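PDB 3W56: C2 domain protein from Scophthalmus maximus, which binds calcium ions through its C2 domain and may, like related proteins, take part in forming wide membrane pores. Local coordinates for residues T42-G51 and D82-E91; D96-R104 and H113-G121. All coordinates share one frame; numbering follows the deposited sequence. Where two conformers were deposited one is given.

Interaction 1 (T42-G51 and D82-E91); sequences TDGYVKVFCG and DILRLEVHDE
Lys47 lays its CE over one face of the His89 imidazole, 3.7 Å from the ring centroid, a CH-pi contact made by an extended lysine chain. At the edge of that imidazole, in its plane, NE2 donates to Glu87 OE1 at 2.9 Å. The Tyr45 ring carries His89 CB on one face, 3.4 Å from Tyr45 CE2; with CG set between the backbone N and the carbonyl carbon (chi1 70°), the phenol leans across the partner strand, its hydroxyl hydrogen-bonded to Asp96 OD2. The Phe49 ring meets Arg85 O at its edge, while the aliphatic part of Arg85 runs alongside it. The guanidinium of Arg85 in turn takes Glu87 OE2 in its plane: NE (2.6 Å, on the anti lone pair) and NH2 both grip this one oxygen in a side-on salt bridge. A water joins Glu87 OE1 to Lys47 NZ. With an alanine at Glu87, Arg85 would probably lose its in-plane salt bridge, His89 its NE2 bond and Lys47 its water link, leaving the guanidinium less firmly held.

Beneath this polar face, antiparallel strands 44-50 and 83-90 pair at the middle of one sheet of the C2 sandwich. On the opposite face Val48 CG1 meets Leu86 CD2 at 4.0 Å, in packing shared with strand 22-32. At the calcium-binding end, Asp43 N donates to Asp90 OD1 (3.0 Å), from above the carboxylate plane, and Glu91 N to Asp43 O. Asp43, Asp90 and Glu91 are calcium ligands, although no ion is bound here; Asp43 OD1 accepts from the backbone N of Asn63, and Asp43 OD2 lies 4.3 Å from Asp90 OD1, a closeness of acidic groups that a bound cation would be expected to relieve.

Interaction 2 (D96-R104 and H113-G121); sequences DDLLGVCQR and HDCYLKEGG
Cys102 and Cys115 form the covalent part of the contact, a disulfide with SG atoms 2.0 Å apart; Cys102 was modelled in two conformers, so its finer geometry describes one of them. Stacking comes next: the guanidinium of Arg104 lies flat on the His113 ring, centres 3.5 Å apart and planes only 4° from parallel. A bend at chi3 (-54°) turns the guanidinium over the imidazole while Arg104 CD also rests on the same face, 3.7 Å from the centroid. NE of Arg104 is held by the Tyr125 hydroxyl, and a water links NH2 to Asp114 O.

In the C2 beta sandwich these segments belong to different sheets: strand 97-105 is outermost in one and strand 109-116 in the other, so the disulfide and the stack fasten the two layers along one side. Direct backbone bonding is correspondingly sparse. Glu119 N reaches Leu99 O in a weak bond of 3.4 Å, and waters bridge Val101 O to Tyr116 O and, weakly at Val101 N, that nitrogen to Lys118 N. The Glu119 amide sits in a type I turn from Leu117 to Gly120, closed by Gly120 N to Leu117 O at 2.9 Å.

Apolar packing includes Leu117 CD2, 3.7 Å from Gly100 CA; a CB on Gly100 would collide with that methyl. Leu99 and Gly100 together face Val88 of strand 83-90 as a classic beta bulge, and the Leu117 side chain also touches Val88.

Interactions 1 and 2 lie side by side, their centres about 8 Å apart, because strands 83-90 and 97-105 are neighbours in one sheet. Val88 O and Leu99 N come to 2.6 Å, a probable hydrogen bond. Interaction 1 joins strands within that sheet, whereas interaction 2 ties its edge to the other sheet. Both reach the calcium-binding end: Asp97 and Asp90 are about 4 Å apart between nearest side-chain atoms, and both are ligands of one calcium ion that is absent from this model. Leu99 brings the side-chain packing of interaction 2 to the same place, also about 4 Å from Asp90 between nearest side-chain atoms.

Interaction 1 (T42-G51 and D82-E91)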
ATOM      1  N   THR A  42       8.218 -10.201  10.345  1.00 43.95           N
ATOM      2  CA  THR A  42       8.156  -8.911   9.650  1.00 26.58           C
ATOM      3  C   THR A  42       7.512  -7.751  10.483  1.00 31.98           C
ATOM      4  O   THR A  42       6.497  -7.938  11.124  1.00 30.42           O
ATOM      5  CB  THR A  42       7.475  -9.067   8.257  1.00 18.66           C
ATOM      6  OG1 THR A  42       8.326  -9.793   7.357  1.00 30.65           O
ATOM      7  CG2 THR A  42       7.254  -7.685   7.650  1.00 25.65           C
ATOM      8  N   ASP A  43       8.117  -6.556  10.490  1.00 23.94           N
ATOM      9  CA  ASP A  43       7.492  -5.361  11.074  1.00 27.45           C
ATOM     10  C   ASP A  43       6.979  -4.448   9.963  1.00 30.35           C
ATOM     11  O   ASP A  43       7.635  -3.459   9.608  1.00 22.15           O
ATOM     12  CB  ASP A  43       8.457  -4.585  11.997  1.00 32.94           C
ATOM     13  CG  ASP A  43       8.949  -5.424  13.145  1.00 35.09           C
ATOM     14  OD1 ASP A  43       8.101  -5.859  13.955  1.00 38.10           O
ATOM     15  OD2 ASP A  43      10.173  -5.685  13.216  1.00 46.31           O
ATOM     16  N   GLY A  44       5.823  -4.803   9.392  1.00 20.60           N
ATOM     17  CA  GLY A  44       5.415  -4.229   8.126  1.00 19.21           C
ATOM     18  C   GLY A  44       4.785  -2.865   8.202  1.00 13.16           C
ATOM     19  O   GLY A  44       4.123  -2.468   9.162  1.00 16.24           O
ATOM     20  N   TYR A  45       4.970  -2.135   7.120  1.00 12.33           N
ATOM     21  CA  TYR A  45       4.258  -0.934   6.852  1.00 12.26           C
ATOM     22  C   TYR A  45       4.195  -0.737   5.363  1.00 11.68           C
ATOM     23  O   TYR A  45       4.952  -1.360   4.577  1.00 17.43           O
ATOM     24  CB  TYR A  45       4.859   0.319   7.611  1.00 13.19           C
ATOM     25  CG  TYR A  45       6.227   0.804   7.107  1.00 17.90           C
ATOM     26  CD1 TYR A  45       6.312   1.929   6.322  1.00 14.49           C
ATOM     27  CD2 TYR A  45       7.370   0.139   7.449  1.00 15.40           C
ATOM     28  CE1 TYR A  45       7.561   2.387   5.827  1.00 16.12           C
ATOM     29  CE2 TYR A  45       8.611   0.582   7.022  1.00 16.74           C
ATOM     30  CZ  TYR A  45       8.685   1.697   6.209  1.00 14.35           C
ATOM     31  OH  TYR A  45       9.907   2.194   5.755  1.00 16.33           O
ATOM     32  N   VAL A  46       3.296   0.143   4.946  1.00 11.63           N
ATOM     33  CA  VAL A  46       3.037   0.432   3.529  1.00 11.01           C
ATOM     34  C   VAL A  46       3.236   1.887   3.155  1.00 16.22           C
ATOM     35  O   VAL A  46       2.743   2.807   3.834  1.00 13.12           O
ATOM     36  CB  VAL A  46       1.587  -0.002   3.156  1.00 11.72           C
ATOM     37  CG1 VAL A  46       1.358   0.085   1.672  1.00 13.73           C
ATOM     38  CG2 VAL A  46       1.345  -1.430   3.683  1.00 11.83           C
ATOM     39  N   LYS A  47       3.967   2.105   2.063  1.00 13.24           N
ATOM     40  CA  LYS A  47       4.174   3.462   1.548  1.00 19.26           C
ATOM     41  C   LYS A  47       3.277   3.631   0.367  1.00 16.35           C
ATOM     42  O   LYS A  47       3.129   2.697  -0.469  1.00 15.96           O
ATOM     43  CB  LYS A  47       5.615   3.680   1.104  1.00 23.49           C
ATOM     44  CG  LYS A  47       6.680   3.678   2.197  1.00 22.51           C
ATOM     45  CD  LYS A  47       7.943   4.445   1.631  1.00 16.75           C
ATOM     46  CE  LYS A  47       9.167   4.061   2.421  1.00 28.58           C
ATOM     47  NZ  LYS A  47      10.427   4.599   1.762  1.00 35.11           N
ATOM     48  N   VAL A  48       2.678   4.801   0.244  1.00 10.66           N
ATOM     49  CA  VAL A  48       1.615   5.094  -0.717  1.00  9.43           C
ATOM     50  C   VAL A  48       1.936   6.356  -1.473  1.00 14.99           C
ATOM     51  O   VAL A  48       2.096   7.472  -0.873  1.00 15.66           O
ATOM     52  CB  VAL A  48       0.240   5.328  -0.045  1.00 11.24           C
ATOM     53  CG1 VAL A  48      -0.856   5.512  -1.036  1.00 11.50           C
ATOM     54  CG2 VAL A  48      -0.078   4.131   0.858  1.00 11.59           C
ATOM     55  N   PHE A  49       2.016   6.174  -2.780  1.00 15.57           N
ATOM     56  CA  PHE A  49       2.211   7.293  -3.709  1.00 19.59           C
ATOM     57  C   PHE A  49       1.082   7.322  -4.717  1.00 25.25           C
ATOM     58  O   PHE A  49       0.593   6.280  -5.188  1.00 16.54           O
ATOM     59  CB  PHE A  49       3.534   7.139  -4.478  1.00 16.38           C
ATOM     60  CG  PHE A  49       4.733   6.939  -3.588  1.00 16.76           C
ATOM     61  CD1 PHE A  49       5.538   8.010  -3.223  1.00 27.36           C
ATOM     62  CD2 PHE A  49       5.022   5.675  -3.089  1.00 16.73           C
ATOM     63  CE1 PHE A  49       6.653   7.797  -2.387  1.00 27.58           C
ATOM     64  CE2 PHE A  49       6.130   5.426  -2.281  1.00 20.75           C
ATOM     65  CZ  PHE A  49       6.952   6.516  -1.910  1.00 33.38           C
ATOM     66  N   CYS A  50       0.654   8.523  -5.059  1.00 23.27           N
ATOM     67  CA  CYS A  50      -0.238   8.666  -6.186  1.00 16.84           C
ATOM     68  C   CYS A  50       0.455   9.551  -7.197  1.00 23.79           C
ATOM     69  O   CYS A  50       0.593  10.774  -6.955  1.00 25.50           O
ATOM     70  CB  CYS A  50      -1.550   9.334  -5.771  1.00 21.71           C
ATOM     71  SG  CYS A  50      -2.680   9.342  -7.169  1.00 28.50           S
ATOM     72  N   GLY A  51       0.857   8.968  -8.324  1.00 20.47           N
ATOM     73  CA  GLY A  51       1.734   9.690  -9.238  1.00 27.65           C
ATOM     74  C   GLY A  51       2.970  10.173  -8.486  1.00 20.36           C
ATOM     75  O   GLY A  51       3.724   9.381  -7.918  1.00 23.13           O
ATOM     76  N   ASP A  82      -3.383   8.099 -13.220  1.00 17.47           N
ATOM     77  CA  ASP A  82      -2.273   8.334 -12.367  1.00 13.84           C
ATOM     78  C   ASP A  82      -1.804   6.943 -11.920  1.00 12.11           C
ATOM     79  O   ASP A  82      -2.607   5.967 -11.834  1.00 17.77           O
ATOM     80  CB  ASP A  82      -2.721   9.050 -11.115  1.00 15.22           C
ATOM     81  CG  ASP A  82      -2.930  10.563 -11.307  1.00 21.61           C
ATOM     82  OD1 ASP A  82      -2.444  11.154 -12.316  1.00 23.62           O
ATOM     83  OD2 ASP A  82      -3.534  11.172 -10.384  1.00 26.66           O
ATOM     84  N   ILE A  83      -0.541   6.885 -11.552  1.00 14.53           N
ATOM     85  CA  ILE A  83       0.055   5.641 -11.133  1.00 18.06           C
ATOM     86  C   ILE A  83       0.034   5.615  -9.619  1.00 15.46           C
ATOM     87  O   ILE A  83       0.754   6.379  -8.955  1.00 20.17           O
ATOM     88  CB  ILE A  83       1.478   5.471 -11.644  1.00 20.49           C
ATOM     89  CG1 ILE A  83       1.441   5.426 -13.178  1.00 23.96           C
ATOM     90  CG2 ILE A  83       2.055   4.165 -11.103  1.00 22.72           C
ATOM     91  CD1 ILE A  83       0.398   4.472 -13.697  1.00 19.90           C
ATOM     92  N   LEU A  84      -0.811   4.719  -9.101  1.00 13.57           N
ATOM     93  CA  LEU A  84      -0.858   4.350  -7.675  1.00 17.75           C
ATOM     94  C   LEU A  84       0.303   3.391  -7.457  1.00 16.24           C
ATOM     95  O   LEU A  84       0.414   2.367  -8.115  1.00 19.81           O
ATOM     96  CB  LEU A  84      -2.239   3.713  -7.267  1.00 10.92           C
ATOM     97  CG  LEU A  84      -2.271   3.053  -5.878  1.00 13.79           C
ATOM     98  CD1 LEU A  84      -2.275   4.113  -4.762  1.00 18.87           C
ATOM     99  CD2 LEU A  84      -3.509   2.148  -5.744  1.00 13.60           C
ATOM    100  N   ARG A  85       1.227   3.768  -6.592  1.00 13.88           N
ATOM    101  CA  ARG A  85       2.342   2.924  -6.234  1.00 17.12           C
ATOM    102  C   ARG A  85       2.352   2.622  -4.712  1.00 19.57           C
ATOM    103  O   ARG A  85       2.285   3.528  -3.816  1.00 16.79           O
ATOM    104  CB  ARG A  85       3.657   3.638  -6.686  1.00 17.43           C
ATOM    105  CG  ARG A  85       4.891   3.023  -6.147  1.00 18.70           C
ATOM    106  CD  ARG A  85       6.064   3.969  -6.378  1.00 27.94           C
ATOM    107  NE  ARG A  85       7.326   3.413  -5.904  1.00 25.74           N
ATOM    108  CZ  ARG A  85       8.152   2.692  -6.662  1.00 32.21           C
ATOM    109  NH1 ARG A  85       7.834   2.437  -7.931  1.00 30.00           N
ATOM    110  NH2 ARG A  85       9.310   2.233  -6.164  1.00 32.42           N
ATOM    111  N   LEU A  86       2.482   1.340  -4.425  1.00 18.75           N
ATOM    112  CA  LEU A  86       2.414   0.833  -3.066  1.00 11.65           C
ATOM    113  C   LEU A  86       3.712   0.133  -2.811  1.00 15.87           C
ATOM    114  O   LEU A  86       4.148  -0.712  -3.560  1.00 15.63           O
ATOM    115  CB  LEU A  86       1.222  -0.110  -2.872  1.00  9.57           C
ATOM    116  CG  LEU A  86      -0.141   0.492  -3.136  1.00  9.75           C
ATOM    117  CD1 LEU A  86      -1.300  -0.502  -2.795  1.00 17.04           C
ATOM    118  CD2 LEU A  86      -0.414   1.744  -2.359  1.00 14.14           C
ATOM    119  N   GLU A  87       4.361   0.512  -1.733  1.00 13.19           N
ATOM    120  CA  GLU A  87       5.514  -0.244  -1.343  1.00 19.72           C
ATOM    121  C   GLU A  87       5.267  -0.823   0.039  1.00 13.55           C
ATOM    122  O   GLU A  87       4.854  -0.087   0.963  1.00 14.38           O
ATOM    123  CB  GLU A  87       6.765   0.626  -1.362  1.00 14.37           C
ATOM    124  CG  GLU A  87       6.980   1.359  -2.655  1.00 18.26           C
ATOM    125  CD  GLU A  87       8.107   2.351  -2.551  1.00 24.15           C
ATOM    126  OE1 GLU A  87       8.733   2.405  -1.465  1.00 20.85           O
ATOM    127  OE2 GLU A  87       8.328   3.096  -3.536  1.00 22.87           O
ATOM    128  N   VAL A  88       5.596  -2.096   0.183  1.00 13.76           N
ATOM    129  CA  VAL A  88       5.561  -2.765   1.478  1.00 12.62           C
ATOM    130  C   VAL A  88       6.996  -2.850   2.013  1.00 16.27           C
ATOM    131  O   VAL A  88       7.893  -3.388   1.344  1.00 14.39           O
ATOM    132  CB  VAL A  88       4.917  -4.139   1.383  1.00 13.60           C
ATOM    133  CG1 VAL A  88       5.037  -4.855   2.718  1.00 15.49           C
ATOM    134  CG2 VAL A  88       3.437  -3.989   0.924  1.00 12.73           C
ATOM    135  N   HIS A  89       7.208  -2.328   3.208  1.00 12.67           N
ATOM    136  CA  HIS A  89       8.549  -2.364   3.842  1.00 14.98           C
ATOM    137  C   HIS A  89       8.548  -3.057   5.169  1.00 15.50           C
ATOM    138  O   HIS A  89       7.530  -3.166   5.856  1.00 18.53           O
ATOM    139  CB  HIS A  89       9.092  -0.969   4.086  1.00 16.35           C
ATOM    140  CG  HIS A  89       9.305  -0.186   2.847  1.00 13.57           C
ATOM    141  ND1 HIS A  89      10.567   0.062   2.321  1.00 18.26           N
ATOM    142  CD2 HIS A  89       8.428   0.431   2.026  1.00 17.13           C
ATOM    143  CE1 HIS A  89      10.441   0.791   1.227  1.00 16.64           C
ATOM    144  NE2 HIS A  89       9.151   1.038   1.029  1.00 20.70           N
ATOM    145  N   ASP A  90       9.723  -3.518   5.541  1.00 17.58           N
ATOM    146  CA  ASP A  90       9.943  -4.166   6.820  1.00 17.59           C
ATOM    147  C   ASP A  90      10.810  -3.239   7.610  1.00 22.65           C
ATOM    148  O   ASP A  90      11.928  -2.922   7.182  1.00 22.40           O
ATOM    149  CB  ASP A  90      10.620  -5.482   6.533  1.00 16.54           C
ATOM    150  CG  ASP A  90      10.858  -6.316   7.773  1.00 26.82           C
ATOM    151  OD1 ASP A  90      10.577  -5.837   8.925  1.00 25.02           O
ATOM    152  OD2 ASP A  90      11.324  -7.469   7.577  1.00 31.22           O
ATOM    153  N   GLU A  91      10.291  -2.717   8.718  1.00 17.82           N
ATOM    154  CA  GLU A  91      11.055  -1.684   9.432  1.00 21.41           C
ATOM    155  C   GLU A  91      12.141  -2.296  10.291  1.00 19.87           C
ATOM    156  O   GLU A  91      11.930  -3.278  10.998  1.00 21.61           O
ATOM    157  CB  GLU A  91      10.139  -0.835  10.318  1.00 19.34           C
ATOM    158  CG  GLU A  91      10.917   0.160  11.179  1.00 29.66           C
ATOM    159  CD  GLU A  91      10.071   0.766  12.267  1.00 24.30           C
ATOM    160  OE1 GLU A  91       9.756   1.983  12.159  1.00 30.81           O
ATOM    161  OE2 GLU A  91       9.714   0.024  13.233  1.00 30.11           O
TER
HETATM  162  O   HOH W   1      10.715   4.236  -0.649  1.00 26.30           O
HETATM  163  O   HOH W   2      -1.934  12.604  -8.139  1.00 42.43           O
HETATM  164  O   HOH W   3       3.115   6.858  -8.240  1.00 26.56           O

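Interaction 2 (D96-R104 and H113-G121)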
ATOM      1  N   ASP A  96      15.395   0.169   6.483  1.00 11.73           N
ATOM      2  CA  ASP A  96      14.163  -0.598   6.214  1.00 13.25           C
ATOM      3  C   ASP A  96      14.354  -1.446   4.944  1.00 18.69           C
ATOM      4  O   ASP A  96      15.100  -1.055   4.022  1.00 19.75           O
ATOM      5  CB  ASP A  96      12.961   0.327   6.129  1.00 15.05           C
ATOM      6  CG  ASP A  96      12.679   1.021   7.445  1.00 12.94           C
ATOM      7  OD1 ASP A  96      13.204   0.544   8.477  1.00 18.04           O
ATOM      8  OD2 ASP A  96      11.914   2.004   7.480  1.00 21.00           O
ATOM      9  N   ASP A  97      13.658  -2.582   4.900  1.00 19.88           N
ATOM     10  CA  ASP A  97      13.852  -3.529   3.796  1.00 15.69           C
ATOM     11  C   ASP A  97      12.627  -3.475   2.892  1.00 17.91           C
ATOM     12  O   ASP A  97      11.479  -3.599   3.354  1.00 17.06           O
ATOM     13  CB  ASP A  97      14.092  -4.933   4.341  1.00 21.36           C
ATOM     14  CG  ASP A  97      14.359  -5.949   3.249  1.00 35.64           C
ATOM     15  OD1 ASP A  97      14.743  -5.561   2.107  1.00 38.27           O
ATOM     16  OD2 ASP A  97      14.180  -7.149   3.546  1.00 43.19           O
ATOM     17  N   LEU A  98      12.845  -3.167   1.624  1.00 14.45           N
ATOM     18  CA  LEU A  98      11.722  -3.125   0.676  1.00 16.16           C
ATOM     19  C   LEU A  98      11.240  -4.550   0.404  1.00 21.34           C
ATOM     20  O   LEU A  98      12.028  -5.412  -0.013  1.00 18.41           O
ATOM     21  CB  LEU A  98      12.128  -2.385  -0.605  1.00 13.94           C
ATOM     22  CG  LEU A  98      11.210  -2.506  -1.824  1.00 17.27           C
ATOM     23  CD1 LEU A  98       9.834  -1.903  -1.474  1.00 15.55           C
ATOM     24  CD2 LEU A  98      11.826  -1.831  -3.026  1.00 17.52           C
ATOM     25  N   LEU A  99       9.949  -4.824   0.635  1.00 14.98           N
ATOM     26  CA  LEU A  99       9.474  -6.206   0.492  1.00 19.71           C
ATOM     27  C   LEU A  99       8.799  -6.430  -0.847  1.00 17.78           C
ATOM     28  O   LEU A  99       8.786  -7.550  -1.395  1.00 25.79           O
ATOM     29  CB  LEU A  99       8.507  -6.536   1.635  1.00 21.28           C
ATOM     30  CG  LEU A  99       9.182  -6.510   3.006  1.00 21.92           C
ATOM     31  CD1 LEU A  99       8.211  -7.023   4.105  1.00 23.44           C
ATOM     32  CD2 LEU A  99      10.483  -7.321   2.974  1.00 24.44           C
ATOM     33  N   GLY A 100       8.270  -5.354  -1.425  1.00 13.78           N
ATOM     34  CA  GLY A 100       7.654  -5.498  -2.733  1.00 17.92           C
ATOM     35  C   GLY A 100       7.100  -4.191  -3.177  1.00 16.80           C
ATOM     36  O   GLY A 100       6.849  -3.294  -2.345  1.00 15.15           O
ATOM     37  N   VAL A 101       6.991  -4.028  -4.482  1.00 20.84           N
ATOM     38  CA  VAL A 101       6.400  -2.793  -5.034  1.00 18.75           C
ATOM     39  C   VAL A 101       5.260  -3.119  -6.004  1.00 21.60           C
ATOM     40  O   VAL A 101       5.362  -4.055  -6.822  1.00 26.13           O
ATOM     41  CB  VAL A 101       7.460  -1.932  -5.734  1.00 25.34           C
ATOM     42  CG1 VAL A 101       6.830  -0.832  -6.613  1.00 19.96           C
ATOM     43  CG2 VAL A 101       8.341  -1.301  -4.705  1.00 22.27           C
ATOM     44  N   CYS A 102       4.168  -2.380  -5.923  1.00 18.36           N
ATOM     45  CA  CYS A 102       3.185  -2.483  -6.990  0.58 20.35           C
ATOM     46  C   CYS A 102       2.739  -1.155  -7.526  1.00 23.45           C
ATOM     47  O   CYS A 102       2.615  -0.127  -6.797  1.00 18.05           O
ATOM     48  CB  CYS A 102       2.011  -3.367  -6.619  0.58 19.29           C
ATOM     49  SG  CYS A 102       2.650  -4.991  -6.298  0.58 20.85           S
ATOM     50  N   GLN A 103       2.552  -1.187  -8.828  1.00 17.81           N
ATOM     51  CA  GLN A 103       2.200  -0.039  -9.622  1.00 18.26           C
ATOM     52  C   GLN A 103       0.973  -0.355 -10.443  1.00 24.62           C
ATOM     53  O   GLN A 103       0.864  -1.430 -11.082  1.00 18.79           O
ATOM     54  CB  GLN A 103       3.347   0.292 -10.546  1.00 22.13           C
ATOM     55  CG  GLN A 103       4.553   0.839  -9.812  1.00 32.90           C
ATOM     56  CD  GLN A 103       5.531   1.510 -10.766  1.00 38.63           C
ATOM     57  OE1 GLN A 103       5.825   2.700 -10.628  1.00 45.25           O
ATOM     58  NE2 GLN A 103       6.025   0.750 -11.747  1.00 46.24           N
ATOM     59  N   ARG A 104       0.051   0.590 -10.450  1.00 19.59           N
ATOM     60  CA  ARG A 104      -1.216   0.394 -11.122  1.00 24.56           C
ATOM     61  C   ARG A 104      -1.794   1.731 -11.600  1.00 23.85           C
ATOM     62  O   ARG A 104      -1.826   2.684 -10.841  1.00 19.66           O
ATOM     63  CB  ARG A 104      -2.170  -0.231 -10.124  1.00 24.27           C
ATOM     64  CG  ARG A 104      -3.560  -0.259 -10.567  1.00 24.72           C
ATOM     65  CD  ARG A 104      -4.327  -1.102  -9.632  1.00 23.05           C
ATOM     66  NE  ARG A 104      -3.782  -2.442  -9.452  1.00 21.72           N
ATOM     67  CZ  ARG A 104      -3.806  -3.405 -10.392  1.00 29.84           C
ATOM     68  NH1 ARG A 104      -4.349  -3.170 -11.589  1.00 25.91           N
ATOM     69  NH2 ARG A 104      -3.302  -4.620 -10.131  1.00 22.53           N
ATOM     70  N   HIS A 113      -7.764  -5.194  -5.401  1.00  9.19           N
ATOM     71  CA  HIS A 113      -6.544  -5.682  -6.032  1.00 12.78           C
ATOM     72  C   HIS A 113      -5.604  -6.446  -5.136  1.00 13.45           C
ATOM     73  O   HIS A 113      -5.659  -6.376  -3.909  1.00 11.13           O
ATOM     74  CB  HIS A 113      -5.747  -4.508  -6.681  1.00 11.56           C
ATOM     75  CG  HIS A 113      -6.424  -3.905  -7.877  1.00 11.01           C
ATOM     76  ND1 HIS A 113      -6.568  -4.608  -9.065  1.00 16.69           N
ATOM     77  CD2 HIS A 113      -6.996  -2.690  -8.084  1.00 12.99           C
ATOM     78  CE1 HIS A 113      -7.218  -3.851  -9.934  1.00 21.33           C
ATOM     79  NE2 HIS A 113      -7.485  -2.681  -9.364  1.00 16.93           N
ATOM     80  N   ASP A 114      -4.743  -7.245  -5.780  1.00 11.40           N
ATOM     81  CA  ASP A 114      -3.674  -7.950  -5.111  1.00 11.67           C
ATOM     82  C   ASP A 114      -2.337  -7.460  -5.600  1.00 17.09           C
ATOM     83  O   ASP A 114      -2.138  -7.182  -6.820  1.00 19.53           O
ATOM     84  CB  ASP A 114      -3.735  -9.454  -5.442  1.00 12.75           C
ATOM     85  CG  ASP A 114      -5.101 -10.046  -5.147  1.00 19.83           C
ATOM     86  OD1 ASP A 114      -5.565 -10.868  -5.949  1.00 29.63           O
ATOM     87  OD2 ASP A 114      -5.737  -9.715  -4.118  1.00 19.52           O
ATOM     88  N   CYS A 115      -1.403  -7.365  -4.668  1.00 12.11           N
ATOM     89  CA  CYS A 115      -0.046  -6.995  -5.006  1.00 17.23           C
ATOM     90  C   CYS A 115       0.950  -8.069  -4.491  1.00 14.56           C
ATOM     91  O   CYS A 115       1.100  -8.324  -3.279  1.00 15.02           O
ATOM     92  CB  CYS A 115       0.216  -5.607  -4.433  1.00 16.35           C
ATOM     93  SG  CYS A 115       1.915  -5.278  -4.468  1.00 21.33           S
ATOM     94  N   TYR A 116       1.660  -8.763  -5.397  1.00 10.52           N
ATOM     95  CA  TYR A 116       2.520  -9.798  -4.923  1.00  9.63           C
ATOM     96  C   TYR A 116       3.884  -9.278  -4.529  1.00  9.35           C
ATOM     97  O   TYR A 116       4.523  -8.506  -5.267  1.00 19.23           O
ATOM     98  CB  TYR A 116       2.641 -10.865  -6.059  1.00  9.06           C
ATOM     99  CG  TYR A 116       1.263 -11.279  -6.546  1.00 10.08           C
ATOM    100  CD1 TYR A 116       0.493 -12.191  -5.810  1.00  9.53           C
ATOM    101  CD2 TYR A 116       0.669 -10.708  -7.698  1.00 12.17           C
ATOM    102  CE1 TYR A 116      -0.812 -12.511  -6.175  1.00 12.15           C
ATOM    103  CE2 TYR A 116      -0.674 -11.035  -8.084  1.00  8.55           C
ATOM    104  CZ  TYR A 116      -1.371 -11.950  -7.308  1.00  7.66           C
ATOM    105  OH  TYR A 116      -2.630 -12.362  -7.570  1.00 15.93           O
ATOM    106  N   LEU A 117       4.308  -9.682  -3.361  1.00  9.61           N
ATOM    107  CA  LEU A 117       5.566  -9.178  -2.835  1.00 15.44           C
ATOM    108  C   LEU A 117       6.649 -10.163  -3.275  1.00 20.70           C
ATOM    109  O   LEU A 117       6.458 -11.383  -3.178  1.00 16.51           O
ATOM    110  CB  LEU A 117       5.458  -9.033  -1.318  1.00 13.65           C
ATOM    111  CG  LEU A 117       4.254  -8.152  -0.906  1.00 18.52           C
ATOM    112  CD1 LEU A 117       4.109  -8.122   0.631  1.00 15.39           C
ATOM    113  CD2 LEU A 117       4.335  -6.676  -1.548  1.00 12.78           C
ATOM    114  N   LYS A 118       7.727  -9.645  -3.863  1.00 23.09           N
ATOM    115  CA  LYS A 118       8.762 -10.537  -4.399  1.00 23.19           C
ATOM    116  C   LYS A 118       9.255 -11.431  -3.270  1.00 27.17           C
ATOM    117  O   LYS A 118       9.593 -12.597  -3.486  1.00 19.10           O
ATOM    118  CB  LYS A 118       9.941  -9.777  -5.050  1.00 27.47           C
ATOM    119  CG  LYS A 118      11.227 -10.630  -5.242  1.00 27.97           C
ATOM    120  CD  LYS A 118      11.091 -11.691  -6.384  1.00 29.53           C
ATOM    121  CE  LYS A 118      11.858 -12.978  -6.041  1.00 30.40           C
ATOM    122  NZ  LYS A 118      12.151 -13.868  -7.279  1.00 17.85           N
ATOM    123  N   GLU A 119       9.334 -10.866  -2.068  1.00 33.74           N
ATOM    124  CA  GLU A 119      10.068 -11.534  -1.008  1.00 38.19           C
ATOM    125  C   GLU A 119       9.122 -12.535  -0.383  1.00 24.21           C
ATOM    126  O   GLU A 119       9.463 -13.232   0.581  1.00 32.40           O
ATOM    127  CB  GLU A 119      10.681 -10.526   0.013  1.00 33.75           C
ATOM    128  CG  GLU A 119      11.928  -9.715  -0.492  1.00 40.83           C
ATOM    129  CD  GLU A 119      13.024 -10.576  -1.192  1.00 39.53           C
ATOM    130  OE1 GLU A 119      13.440 -11.618  -0.632  1.00 38.77           O
ATOM    131  OE2 GLU A 119      13.479 -10.198  -2.305  1.00 48.85           O
ATOM    132  N   GLY A 120       7.935 -12.624  -0.980  1.00 45.47           N
ATOM    133  CA  GLY A 120       6.872 -13.503  -0.522  1.00 48.32           C
ATOM    134  C   GLY A 120       5.759 -12.717   0.183  1.00 41.58           C
ATOM    135  O   GLY A 120       6.002 -11.705   0.898  1.00 43.34           O
ATOM    136  N   GLY A 121       4.529 -13.192   0.001  1.00 17.86           N
ATOM    137  CA  GLY A 121       3.397 -12.510   0.607  1.00 15.18           C
ATOM    138  C   GLY A 121       2.569 -11.771  -0.407  1.00 11.99           C
ATOM    139  O   GLY A 121       3.008 -11.516  -1.530  1.00 13.52           O
TER
HETATM  140  O   HOH W   4       4.560  -6.717  -7.748  1.00 39.47           O
HETATM  141  O   HOH W   5       7.806  -7.124  -5.641  1.00 39.96           O
HETATM  142  O   HOH W   6      -1.487  -4.370  -7.526  1.00 14.72           O